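Local coordinates for protein tyrosinase (Aspergillus oryzae, PDB 3W6W) that probably oxidises phenols to quinones at a two-copper centre, and is made as a pro-enzyme whose C-terminal domain lies against the active site, at residues A[330-335]-A[515-520]; A[38-43]-A[180-185]; A[233-238]-A[250-255]; A[582-587]-A[604-609]. One frame throughout, in Å; residues are numbered along the deposited sequence.

Contact 1: residues A[330-335]-A[515-520]. With CU (copper (II) ion), chain D.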
loop_
_atom_site.group_PDB
_atom_site.type_symbol
_atom_site.label_atom_id
_atom_site.label_comp_id
_atom_site.label_asym_id
_atom_site.label_seq_id
_atom_site.Cartn_x
_atom_site.Cartn_y
_atom_site.Cartn_z
ATOM N N ALA A 330 11.210 8.947 22.710
ATOM C CA ALA A 330 9.853 8.409 22.653
ATOM C C ALA A 330 9.118 8.840 21.381
ATOM O O ALA A 330 8.463 8.028 20.719
ATOM C CB ALA A 330 9.089 8.836 23.872
ATOM N N ILE A 331 9.221 10.120 21.034
ATOM C CA ILE A 331 8.625 10.611 19.798
ATOM C C ILE A 331 9.222 9.853 18.611
ATOM O O ILE A 331 8.483 9.356 17.764
ATOM C CB ILE A 331 8.804 12.133 19.675
ATOM C CG1 ILE A 331 7.970 12.831 20.755
ATOM C CG2 ILE A 331 8.423 12.604 18.277
ATOM C CD1 ILE A 331 8.253 14.326 20.902
ATOM N N HIS A 332 10.549 9.711 18.599
ATOM C CA HIS A 332 11.261 8.980 17.551
ATOM C C HIS A 332 10.768 7.532 17.451
ATOM O O HIS A 332 10.633 7.003 16.349
ATOM C CB HIS A 332 12.780 9.085 17.831
ATOM C CG HIS A 332 13.587 7.867 17.491
ATOM N ND1 HIS A 332 13.727 6.803 18.355
ATOM C CD2 HIS A 332 14.370 7.581 16.421
ATOM C CE1 HIS A 332 14.520 5.890 17.817
ATOM N NE2 HIS A 332 14.934 6.341 16.644
ATOM N N ASN A 333 10.471 6.919 18.599
ATOM C CA ASN A 333 10.028 5.522 18.636
ATOM C C ASN A 333 8.668 5.377 17.965
ATOM O O ASN A 333 8.444 4.445 17.180
ATOM C CB ASN A 333 9.937 5.001 20.074
ATOM C CG ASN A 333 11.294 4.811 20.725
ATOM O OD1 ASN A 333 12.331 4.861 20.063
ATOM N ND2 ASN A 333 11.287 4.573 22.017
ATOM N N ASN A 334 7.754 6.286 18.303
ATOM C CA ASN A 334 6.437 6.258 17.685
ATOM C C ASN A 334 6.518 6.431 16.180
ATOM O O ASN A 334 5.811 5.745 15.449
ATOM C CB ASN A 334 5.517 7.293 18.319
ATOM C CG ASN A 334 4.972 6.839 19.654
ATOM O OD1 ASN A 334 5.512 5.944 20.288
ATOM N ND2 ASN A 334 3.890 7.446 20.078
ATOM N N VAL A 335 7.376 7.335 15.712
ATOM C CA VAL A 335 7.524 7.537 14.278
ATOM C C VAL A 335 8.044 6.269 13.577
ATOM O O VAL A 335 7.562 5.910 12.502
ATOM C CB VAL A 335 8.413 8.756 13.975
ATOM C CG1 VAL A 335 8.691 8.857 12.469
ATOM C CG2 VAL A 335 7.762 10.027 14.548
ATOM N N PHE A 515 5.078 3.427 21.682
ATOM C CA PHE A 515 5.690 2.255 21.082
ATOM C C PHE A 515 7.013 1.881 21.722
ATOM O O PHE A 515 7.908 2.706 21.869
ATOM C CB PHE A 515 5.922 2.452 19.573
ATOM C CG PHE A 515 6.425 1.221 18.880
ATOM C CD1 PHE A 515 5.634 0.087 18.794
ATOM C CD2 PHE A 515 7.681 1.207 18.289
ATOM C CE1 PHE A 515 6.089 -1.060 18.154
ATOM C CE2 PHE A 515 8.139 0.076 17.623
ATOM C CZ PHE A 515 7.346 -1.068 17.555
ATOM N N ASN A 516 7.131 0.615 22.098
ATOM C CA ASN A 516 8.403 0.104 22.566
ATOM C C ASN A 516 9.251 -0.348 21.386
ATOM O O ASN A 516 9.095 -1.463 20.881
ATOM C CB ASN A 516 8.194 -1.056 23.531
ATOM C CG ASN A 516 9.494 -1.631 24.003
ATOM O OD1 ASN A 516 10.454 -0.897 24.216
ATOM N ND2 ASN A 516 9.554 -2.948 24.132
ATOM N N PHE A 517 10.135 0.540 20.946
ATOM C CA PHE A 517 11.087 0.269 19.864
ATOM C C PHE A 517 12.198 -0.536 20.513
ATOM O O PHE A 517 13.151 -0.008 21.076
ATOM C CB PHE A 517 11.562 1.619 19.293
ATOM C CG PHE A 517 12.449 1.530 18.061
ATOM C CD1 PHE A 517 12.014 0.915 16.893
ATOM C CD2 PHE A 517 13.715 2.105 18.071
ATOM C CE1 PHE A 517 12.821 0.876 15.760
ATOM C CE2 PHE A 517 14.529 2.069 16.939
ATOM C CZ PHE A 517 14.069 1.447 15.782
ATOM N N SER A 518 12.017 -1.846 20.495
ATOM C CA SER A 518 12.715 -2.699 21.437
ATOM C C SER A 518 13.957 -3.260 20.811
ATOM O O SER A 518 14.022 -3.437 19.605
ATOM C CB SER A 518 11.804 -3.840 21.860
ATOM O OG SER A 518 11.476 -4.623 20.724
ATOM N N GLY A 519 14.944 -3.547 21.645
ATOM C CA GLY A 519 16.188 -4.116 21.176
ATOM C C GLY A 519 16.848 -4.810 22.340
ATOM O O GLY A 519 16.203 -5.098 23.349
ATOM N N SER A 520 18.141 -5.064 22.208
ATOM C CA SER A 520 18.888 -5.720 23.265
ATOM C C SER A 520 19.106 -4.765 24.435
ATOM O O SER A 520 18.697 -3.599 24.390
ATOM C CB SER A 520 20.240 -6.181 22.738
ATOM O OG SER A 520 21.182 -5.136 22.873
HETATM CU CU CU D . 15.795 5.375 15.189
HETATM O O HOH W 1 8.617 4.826 23.394
HETATM O O HOH W 2 16.863 3.803 15.033
HETATM O O HOH W 3 17.195 4.702 16.795
#
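Phe515 begins the contact by donating its backbone N-H to OD1 of Asn334 (N to OD1 2.9 Å), which joins the edge strand 510-516 of the C-terminal domain to helix 328-340 of the copper-carrying helical bundle. This is the interface of a pro-tyrosinase, where the C-terminal domain lies against the di-copper site. Asn334 is held at its other end too, since its ND2 donates to Ser513 O on the same strand. The Phe515 ring, with CG anti to the backbone N (chi1 -174°), is directed at the helix backbone, where Phe515 CD2 lies 3.5 Å from Asn333 O. A single water joins the two segments by accepting from Asn333 ND2 (3.0 Å) and donating to Phe515 O.

After Asn516, which turns its CB from the helix and is tied through ND2 to Arg480 O, the chain makes an inverse gamma turn centred on Phe517. Phe517 CB packs on the Asn333 amide, 3.4 Å from Asn333 OD1, and that same oxygen takes a weak bond from His332 ND1 at 2.9 Å. The histidine ND1 also donates to Glu329 O, so the imidazole has its rotation fixed while NE2 faces the metal. The Phe517 and His332 rings meet obliquely, planes 86° apart, while the ring of His336 stacks on Phe517. His332 NE2 binds copper at 1.9 Å together with His336, His376 and two waters, and Phe517 CE2 comes to 3.9 Å from the same copper ion.

Contact 2: residues A[38-43]-A[180-185]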
loop_
_atom_site.group_PDB
_atom_site.type_symbol
_atom_site.label_atom_id
_atom_site.label_comp_id
_atom_site.label_asym_id
_atom_site.label_seq_id
_atom_site.Cartn_x
_atom_site.Cartn_y
_atom_site.Cartn_z
ATOM N N SER A 38 14.808 26.136 -11.340
ATOM C CA SER A 38 15.853 25.271 -10.781
ATOM C C SER A 38 16.594 24.519 -11.874
ATOM O O SER A 38 16.056 24.262 -12.948
ATOM C CB SER A 38 15.295 24.271 -9.763
ATOM O OG SER A 38 16.326 23.498 -9.146
ATOM N N ASN A 39 17.845 24.179 -11.584
ATOM C CA ASN A 39 18.642 23.373 -12.493
ATOM C C ASN A 39 18.500 21.847 -12.257
ATOM O O ASN A 39 18.960 21.062 -13.075
ATOM C CB ASN A 39 20.112 23.823 -12.479
ATOM C CG ASN A 39 20.754 23.717 -11.097
ATOM O OD1 ASN A 39 20.404 22.859 -10.283
ATOM N ND2 ASN A 39 21.719 24.593 -10.834
ATOM N N ARG A 40 17.888 21.436 -11.142
ATOM C CA ARG A 40 17.687 20.012 -10.840
ATOM C C ARG A 40 18.993 19.231 -10.621
ATOM O O ARG A 40 18.992 18.000 -10.618
ATOM C CB ARG A 40 16.830 19.323 -11.920
ATOM C CG ARG A 40 15.951 18.180 -11.408
ATOM C CD ARG A 40 15.212 17.522 -12.561
ATOM N NE ARG A 40 14.287 16.481 -12.123
ATOM C CZ ARG A 40 12.965 16.649 -12.022
ATOM N NH1 ARG A 40 12.406 17.818 -12.300
ATOM N NH2 ARG A 40 12.208 15.634 -11.628
ATOM N N ILE A 41 20.096 19.941 -10.417
ATOM C CA ILE A 41 21.384 19.261 -10.303
ATOM C C ILE A 41 21.541 18.509 -8.974
ATOM O O ILE A 41 21.958 17.358 -8.973
ATOM C CB ILE A 41 22.563 20.211 -10.574
ATOM C CG1 ILE A 41 22.559 20.631 -12.053
ATOM C CG2 ILE A 41 23.881 19.527 -10.212
ATOM C CD1 ILE A 41 23.586 21.684 -12.400
ATOM N N GLN A 42 21.174 19.128 -7.855
ATOM C CA GLN A 42 21.266 18.451 -6.560
ATOM C C GLN A 42 20.392 17.198 -6.512
ATOM O O GLN A 42 20.798 16.170 -5.974
ATOM C CB GLN A 42 20.899 19.406 -5.420
ATOM C CG GLN A 42 21.887 20.553 -5.233
ATOM C CD GLN A 42 21.546 21.414 -4.031
ATOM O OE1 GLN A 42 20.859 20.968 -3.112
ATOM N NE2 GLN A 42 22.011 22.658 -4.038
ATOM N N LEU A 43 19.188 17.274 -7.080
ATOM C CA LEU A 43 18.319 16.100 -7.058
ATOM C C LEU A 43 18.976 14.975 -7.855
ATOM O O LEU A 43 19.002 13.823 -7.414
ATOM C CB LEU A 43 16.929 16.427 -7.611
ATOM C CG LEU A 43 15.963 15.247 -7.819
ATOM C CD1 LEU A 43 15.624 14.520 -6.494
ATOM C CD2 LEU A 43 14.688 15.731 -8.504
ATOM N N LYS A 180 12.595 11.451 -12.069
ATOM C CA LYS A 180 13.295 11.970 -13.238
ATOM C C LYS A 180 14.545 12.726 -12.827
ATOM O O LYS A 180 14.521 13.556 -11.925
ATOM C CB LYS A 180 12.371 12.894 -14.035
ATOM C CG LYS A 180 11.316 12.172 -14.864
ATOM C CD LYS A 180 10.345 13.166 -15.463
ATOM C CE LYS A 180 9.236 12.473 -16.255
ATOM N NZ LYS A 180 9.613 12.135 -17.643
ATOM N N VAL A 181 15.639 12.425 -13.509
ATOM C CA VAL A 181 16.918 13.074 -13.251
ATOM C C VAL A 181 17.497 13.589 -14.563
ATOM O O VAL A 181 17.092 13.158 -15.649
ATOM C CB VAL A 181 17.925 12.106 -12.578
ATOM C CG1 VAL A 181 17.381 11.604 -11.245
ATOM C CG2 VAL A 181 18.281 10.961 -13.506
ATOM N N LEU A 182 18.425 14.533 -14.459
ATOM C CA LEU A 182 19.115 15.064 -15.630
ATOM C C LEU A 182 20.002 14.020 -16.294
ATOM O O LEU A 182 20.491 13.087 -15.635
ATOM C CB LEU A 182 19.993 16.251 -15.237
ATOM C CG LEU A 182 19.309 17.443 -14.573
ATOM C CD1 LEU A 182 20.373 18.421 -14.079
ATOM C CD2 LEU A 182 18.343 18.119 -15.554
ATOM N N VAL A 183 20.183 14.182 -17.597
ATOM C CA VAL A 183 21.235 13.513 -18.344
ATOM C C VAL A 183 22.326 14.560 -18.544
ATOM O O VAL A 183 22.135 15.528 -19.274
ATOM C CB VAL A 183 20.726 13.053 -19.712
ATOM C CG1 VAL A 183 21.883 12.537 -20.569
ATOM C CG2 VAL A 183 19.643 12.003 -19.542
ATOM N N PRO A 184 23.476 14.383 -17.878
ATOM C CA PRO A 184 24.504 15.429 -17.794
ATOM C C PRO A 184 24.886 16.108 -19.111
ATOM O O PRO A 184 24.882 17.341 -19.170
ATOM C CB PRO A 184 25.693 14.682 -17.191
ATOM C CG PRO A 184 25.037 13.684 -16.293
ATOM C CD PRO A 184 23.825 13.213 -17.054
ATOM N N GLY A 185 25.180 15.334 -20.151
ATOM C CA GLY A 185 25.639 15.909 -21.408
ATOM C C GLY A 185 24.558 16.413 -22.356
ATOM O O GLY A 185 24.833 16.676 -23.533
#
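Arg40 reaches across to the carbonyl O of Lys180 with two nitrogens, side-on, NE at 2.9 Å and NH2 at 3.1 Å from that oxygen. Its conformation explains the reach. The residue has a positive phi (65°) at the N-cap of helix 41-55, and from a first torsion of -148°, away from the usual staggered values, the chain runs extended from CG to NE. The oxygen lies at the edge of the guanidinium, close to its plane, yet both donors approach from one face of the Lys180 carbonyl, and NE stands above that plane. NH2 also touches Lys180 CB, whose side chain leads away from the contact; Lys180 packs on Leu205 of the second subunit.

Leu182 supplies the apolar half. With CG anti to its carbonyl carbon (chi1 -58°), it places CD1 3.2 Å from Asn39 O and 3.7 Å from Ile41 CG1, a tight seat against the start of the helix, while CG and CD2 rest on Arg40 CB. Trp138 of helix 132-144 also packs on this leucine.

The turn that presents Arg40 is fixed by two side chains. Ser38 OG accepts from Arg40 N in an ST turn, and Asn39 OD1, 2.9 Å from Ile41 N, closes an Asx turn. Thr44 OG1, bonded to both Arg40 O and Leu182 N, ties the helix start to strand 178-182. Because the acceptor is a neutral peptide oxygen, the two arginine bonds set the guanidinium's direction but form no salt bridge; the nearby positive charge would probably polarise the Lys180 carbonyl.

Contact 3: residues A[233-238]-A[250-255]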
loop_
_atom_site.group_PDB
_atom_site.type_symbol
_atom_site.label_atom_id
_atom_site.label_comp_id
_atom_site.label_asym_id
_atom_site.label_seq_id
_atom_site.Cartn_x
_atom_site.Cartn_y
_atom_site.Cartn_z
ATOM N N LYS A 233 12.891 -13.210 4.522
ATOM C CA LYS A 233 12.172 -13.555 3.308
ATOM C C LYS A 233 11.872 -12.327 2.455
ATOM O O LYS A 233 11.112 -12.403 1.487
ATOM C CB LYS A 233 10.901 -14.333 3.653
ATOM C CG LYS A 233 11.185 -15.612 4.457
ATOM C CD LYS A 233 9.913 -16.269 4.979
ATOM C CE LYS A 233 10.225 -17.444 5.890
ATOM N NZ LYS A 233 11.311 -18.248 5.320
ATOM N N CYS A 234 12.484 -11.200 2.807
ATOM C CA CYS A 234 12.345 -9.961 2.035
ATOM C C CYS A 234 13.565 -9.735 1.185
ATOM O O CYS A 234 14.684 -9.891 1.655
ATOM C CB CYS A 234 12.245 -8.765 2.963
ATOM S SG CYS A 234 10.811 -8.765 4.057
ATOM N N GLN A 235 13.337 -9.334 -0.054
ATOM C CA GLN A 235 14.384 -8.869 -0.934
ATOM C C GLN A 235 14.429 -7.335 -0.859
ATOM O O GLN A 235 15.502 -6.729 -0.939
ATOM C CB GLN A 235 14.079 -9.391 -2.341
ATOM C CG GLN A 235 14.791 -8.755 -3.464
ATOM C CD GLN A 235 14.404 -9.373 -4.819
ATOM O OE1 GLN A 235 13.378 -10.072 -4.963
ATOM N NE2 GLN A 235 15.222 -9.111 -5.811
ATOM N N SER A 236 13.255 -6.719 -0.683
ATOM C CA SER A 236 13.120 -5.272 -0.552
ATOM C C SER A 236 12.653 -4.879 0.846
ATOM O O SER A 236 11.908 -5.620 1.507
ATOM C CB SER A 236 12.086 -4.748 -1.574
ATOM O OG SER A 236 11.892 -3.334 -1.467
ATOM N N THR A 237 13.060 -3.688 1.282
ATOM C CA THR A 237 12.493 -3.095 2.482
ATOM C C THR A 237 11.005 -2.808 2.187
ATOM O O THR A 237 10.610 -2.626 1.028
ATOM C CB THR A 237 13.240 -1.810 2.884
ATOM O OG1 THR A 237 13.233 -0.885 1.792
ATOM C CG2 THR A 237 14.693 -2.119 3.263
ATOM N N THR A 238 10.176 -2.776 3.227
ATOM C CA THR A 238 8.736 -2.600 3.036
ATOM C C THR A 238 8.155 -1.793 4.188
ATOM O O THR A 238 8.718 -1.777 5.283
ATOM C CB THR A 238 8.026 -3.974 2.928
ATOM O OG1 THR A 238 6.630 -3.790 2.702
ATOM C CG2 THR A 238 8.189 -4.798 4.220
ATOM N N VAL A 250 4.916 -13.062 -1.630
ATOM C CA VAL A 250 4.460 -11.676 -1.564
ATOM C C VAL A 250 5.434 -10.870 -0.705
ATOM O O VAL A 250 5.640 -9.686 -0.940
ATOM C CB VAL A 250 3.022 -11.612 -0.973
ATOM C CG1 VAL A 250 2.552 -10.172 -0.783
ATOM C CG2 VAL A 250 2.058 -12.361 -1.878
ATOM N N TRP A 251 6.049 -11.521 0.284
ATOM C CA TRP A 251 6.946 -10.831 1.207
ATOM C C TRP A 251 8.284 -10.446 0.575
ATOM O O TRP A 251 9.006 -9.625 1.144
ATOM C CB TRP A 251 7.211 -11.673 2.453
ATOM C CG TRP A 251 5.988 -12.067 3.209
ATOM C CD1 TRP A 251 4.777 -11.424 3.235
ATOM C CD2 TRP A 251 5.852 -13.213 4.036
ATOM N NE1 TRP A 251 3.902 -12.104 4.045
ATOM C CE2 TRP A 251 4.536 -13.213 4.548
ATOM C CE3 TRP A 251 6.721 -14.241 4.403
ATOM C CZ2 TRP A 251 4.073 -14.207 5.395
ATOM C CZ3 TRP A 251 6.259 -15.227 5.247
ATOM C CH2 TRP A 251 4.952 -15.197 5.746
ATOM N N ALA A 252 8.619 -11.022 -0.584
ATOM C CA ALA A 252 9.873 -10.650 -1.246
ATOM C C ALA A 252 9.950 -9.136 -1.434
ATOM O O ALA A 252 10.982 -8.508 -1.173
ATOM C CB ALA A 252 10.044 -11.390 -2.571
ATOM N N ASP A 253 8.838 -8.549 -1.870
ATOM C CA ASP A 253 8.680 -7.095 -1.895
ATOM C C ASP A 253 7.229 -6.788 -1.505
ATOM O O ASP A 253 6.308 -6.899 -2.325
ATOM C CB ASP A 253 9.075 -6.530 -3.268
ATOM C CG ASP A 253 8.869 -5.010 -3.376
ATOM O OD1 ASP A 253 8.446 -4.372 -2.385
ATOM O OD2 ASP A 253 9.128 -4.449 -4.472
ATOM N N GLY A 254 7.032 -6.458 -0.229
ATOM C CA GLY A 254 5.713 -6.168 0.319
ATOM C C GLY A 254 5.186 -4.790 -0.052
ATOM O O GLY A 254 4.050 -4.467 0.307
ATOM N N GLY A 255 5.977 -3.981 -0.751
ATOM C CA GLY A 255 5.500 -2.675 -1.188
ATOM C C GLY A 255 5.711 -1.565 -0.174
ATOM O O GLY A 255 6.137 -1.793 0.948
HETATM O O HOH W 4 9.320 -6.790 1.495
#
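Asp253 packs against CB of Ser236 where two irregular loop segments run past each other. Followed outward, the aspartate places CB 3.9 Å from Ser236 CB; its CG then comes to 3.7 Å from the same serine carbon. With CG anti to the backbone N (chi1 177°), the carboxylate divides its oxygens between two tasks. Asp253 OD1 lies 3.7 Å from Ser236 OG, a contact and not a bond, and accepts from Gly255 N at 3.0 Å, met from above the carboxylate plane, closing an Asx turn. Asp253 OD2, 4.2 Å from Ser236 CB, forms a salt bridge with Arg199, whose NH1 also bonds to Ser236 OG.

The backbones are tied more directly. Ala252 O takes two donors: Gln235 N at 2.7 Å, in the carbonyl plane on a lone pair, and Ser236 N, almost in line with the C=O bond. Thr238 OG1 donates to Gly255 O at 2.7 Å, again on a lone pair. One water donates to Ser236 O and Trp251 O and accepts from Gly254 N, while Lys233 CD lies in plane at the indole edge, 3.8 Å from Trp251 CZ3.

The pair belongs to the long loop region between strand 190-194 and helix 258-265. It also borders the second subunit: Gln235 NE2 donates to Met202 O of its own chain, but Gln235 OE1 bonds to Ser192 on strand 190-194 of the second subunit, whose Pro177 packs on Asp253.

Contact 4: residues A[582-587]-A[604-609]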
loop_
_atom_site.group_PDB
_atom_site.type_symbol
_atom_site.label_atom_id
_atom_site.label_comp_id
_atom_site.label_asym_id
_atom_site.label_seq_id
_atom_site.Cartn_x
_atom_site.Cartn_y
_atom_site.Cartn_z
ATOM N N VAL A 582 0.504 4.027 34.317
ATOM C CA VAL A 582 -0.163 5.087 33.576
ATOM C C VAL A 582 -0.915 5.986 34.556
ATOM O O VAL A 582 -1.588 5.503 35.466
ATOM C CB VAL A 582 -1.169 4.508 32.545
ATOM C CG1 VAL A 582 -1.921 5.625 31.827
ATOM C CG2 VAL A 582 -0.449 3.625 31.532
ATOM N N ALA A 583 -0.788 7.295 34.394
ATOM C CA ALA A 583 -1.582 8.222 35.188
ATOM C C ALA A 583 -1.975 9.452 34.385
ATOM O O ALA A 583 -1.284 9.846 33.445
ATOM C CB ALA A 583 -0.837 8.623 36.452
ATOM N N LEU A 584 -3.101 10.041 34.759
ATOM C CA LEU A 584 -3.579 11.276 34.166
ATOM C C LEU A 584 -3.278 12.420 35.125
ATOM O O LEU A 584 -3.528 12.316 36.330
ATOM C CB LEU A 584 -5.083 11.167 33.913
ATOM C CG LEU A 584 -5.825 12.326 33.240
ATOM C CD1 LEU A 584 -5.293 12.532 31.825
ATOM C CD2 LEU A 584 -7.319 12.047 33.222
ATOM N N HIS A 585 -2.748 13.510 34.590
ATOM C CA HIS A 585 -2.383 14.672 35.381
ATOM C C HIS A 585 -3.006 15.921 34.793
ATOM O O HIS A 585 -3.178 16.020 33.577
ATOM C CB HIS A 585 -0.866 14.828 35.418
ATOM C CG HIS A 585 -0.149 13.555 35.732
ATOM N ND1 HIS A 585 0.282 13.238 37.004
ATOM C CD2 HIS A 585 0.193 12.510 34.944
ATOM C CE1 HIS A 585 0.864 12.053 36.982
ATOM N NE2 HIS A 585 0.818 11.587 35.746
ATOM N N LYS A 586 -3.332 16.872 35.659
ATOM C CA LYS A 586 -4.022 18.081 35.251
ATOM C C LYS A 586 -3.285 19.301 35.780
ATOM O O LYS A 586 -2.734 19.269 36.881
ATOM C CB LYS A 586 -5.449 18.067 35.807
ATOM C CG LYS A 586 -6.253 19.322 35.510
ATOM C CD LYS A 586 -7.615 19.277 36.184
ATOM C CE LYS A 586 -8.470 20.456 35.765
ATOM N NZ LYS A 586 -9.835 20.395 36.369
ATOM N N THR A 587 -3.266 20.372 34.996
ATOM C CA THR A 587 -2.850 21.670 35.507
ATOM C C THR A 587 -3.864 22.727 35.092
ATOM O O THR A 587 -4.622 22.541 34.141
ATOM C CB THR A 587 -1.464 22.087 34.995
ATOM O OG1 THR A 587 -1.057 23.290 35.658
ATOM C CG2 THR A 587 -1.506 22.337 33.498
ATOM N N ARG A 604 -1.058 18.041 38.709
ATOM C CA ARG A 604 -1.446 17.172 39.810
ATOM C C ARG A 604 -2.085 15.894 39.270
ATOM O O ARG A 604 -2.825 15.928 38.288
ATOM C CB ARG A 604 -2.397 17.897 40.766
ATOM C CG ARG A 604 -3.775 18.193 40.189
ATOM C CD ARG A 604 -4.626 18.973 41.179
ATOM N NE ARG A 604 -6.052 18.933 40.860
ATOM C CZ ARG A 604 -6.673 19.798 40.061
ATOM N NH1 ARG A 604 -5.994 20.777 39.476
ATOM N NH2 ARG A 604 -7.977 19.682 39.843
ATOM N N ARG A 605 -1.790 14.766 39.907
ATOM C CA ARG A 605 -2.379 13.498 39.490
ATOM C C ARG A 605 -3.877 13.479 39.794
ATOM O O ARG A 605 -4.292 13.812 40.906
ATOM C CB ARG A 605 -1.674 12.327 40.175
ATOM C CG ARG A 605 -2.137 10.957 39.703
ATOM C CD ARG A 605 -1.436 9.856 40.478
ATOM N NE ARG A 605 0.014 10.012 40.415
ATOM C CZ ARG A 605 0.849 9.088 39.954
ATOM N NH1 ARG A 605 0.381 7.931 39.506
ATOM N NH2 ARG A 605 2.156 9.323 39.937
ATOM N N VAL A 606 -4.683 13.103 38.805
ATOM C CA VAL A 606 -6.136 13.069 38.972
ATOM C C VAL A 606 -6.749 11.685 38.732
ATOM O O VAL A 606 -7.893 11.433 39.119
ATOM C CB VAL A 606 -6.855 14.107 38.082
ATOM C CG1 VAL A 606 -6.491 15.524 38.506
ATOM C CG2 VAL A 606 -6.521 13.877 36.620
ATOM N N ALA A 607 -5.998 10.789 38.100
ATOM C CA ALA A 607 -6.458 9.411 37.943
ATOM C C ALA A 607 -5.299 8.458 37.708
ATOM O O ALA A 607 -4.319 8.810 37.058
ATOM C CB ALA A 607 -7.469 9.296 36.805
ATOM N N ASP A 608 -5.431 7.244 38.226
ATOM C CA ASP A 608 -4.470 6.188 37.960
ATOM C C ASP A 608 -5.035 5.237 36.926
ATOM O O ASP A 608 -6.235 4.970 36.901
ATOM C CB ASP A 608 -4.116 5.438 39.241
ATOM C CG ASP A 608 -3.273 6.269 40.176
ATOM O OD1 ASP A 608 -2.121 6.589 39.804
ATOM O OD2 ASP A 608 -3.762 6.611 41.267
ATOM N N GLY A 609 -4.161 4.734 36.064
ATOM C CA GLY A 609 -4.580 3.859 34.993
ATOM C C GLY A 609 -4.811 2.438 35.452
ATOM O O GLY A 609 -4.288 2.009 36.480
HETATM O O HOH W 5 -1.117 2.108 35.685
HETATM O O HOH W 6 -0.707 4.838 38.019
#
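Arg605 and His585 lie side by side on one face of the sheet and point the same way, but their flat groups are turned 74° apart. Bent at chi3 (-54°), the arginine brings its guanidinium over Ala583, with Arg605 NH1 3.4 Å from Ala583 CB, and His585 CE1 approaches that same guanidinium over a face. At the edge of the group Arg605 NH1 makes a salt bridge to Asp608 OD1 (2.9 Å); this oxygen lies near the guanidinium plane, which would limit the group's rotation. His585 NE2 is bonded to Ser475 OG on strand 470-479.

The other face carries Lys586 and Arg604, which also lie side by side and point the same way. Their like charges stand close, Lys586 NZ to Arg604 NH2 4.0 Å, each with a long, weak ion pair, to Glu470 and Glu588 respectively. Leu584, on this face, meets the bulge residue Val606, Leu584 CG to Val606 CG2 3.8 Å, the two crossing at a slant, and its CB faces that of Ala607.

Leu584 O accepts a nearly straight bond from Val606 N (2.8 Å, 179°) and a weak one from Ala607 N at 3.4 Å. Val606 and Ala607 thus both face Leu584, a classic beta bulge in an antiparallel pair of neighbouring strands within the mixed sheet.

In the fold
From the N terminus, contact 2 is the first to close, bringing the start of helix 41-55 to strand 178-182 over a loop that contains His71, His98 and His107 of one copper site. Contact 3 follows, a short local closure of 11 intervening residues near the subunit interface. Contact 1 spans 179 residues and joins helix 328-340 to the C-terminal domain; its loop holds His336 and His376 of the other copper site. Contact 4 comes last, pairing strands 581-588 and 604-611. The four loops run in series, none enclosing or crossing another. Contacts 1 and 4 reach the same mixed sheet, whereas contacts 2 and 4 lie on opposite sides of the chain's centre, their centres about 55 Å apart.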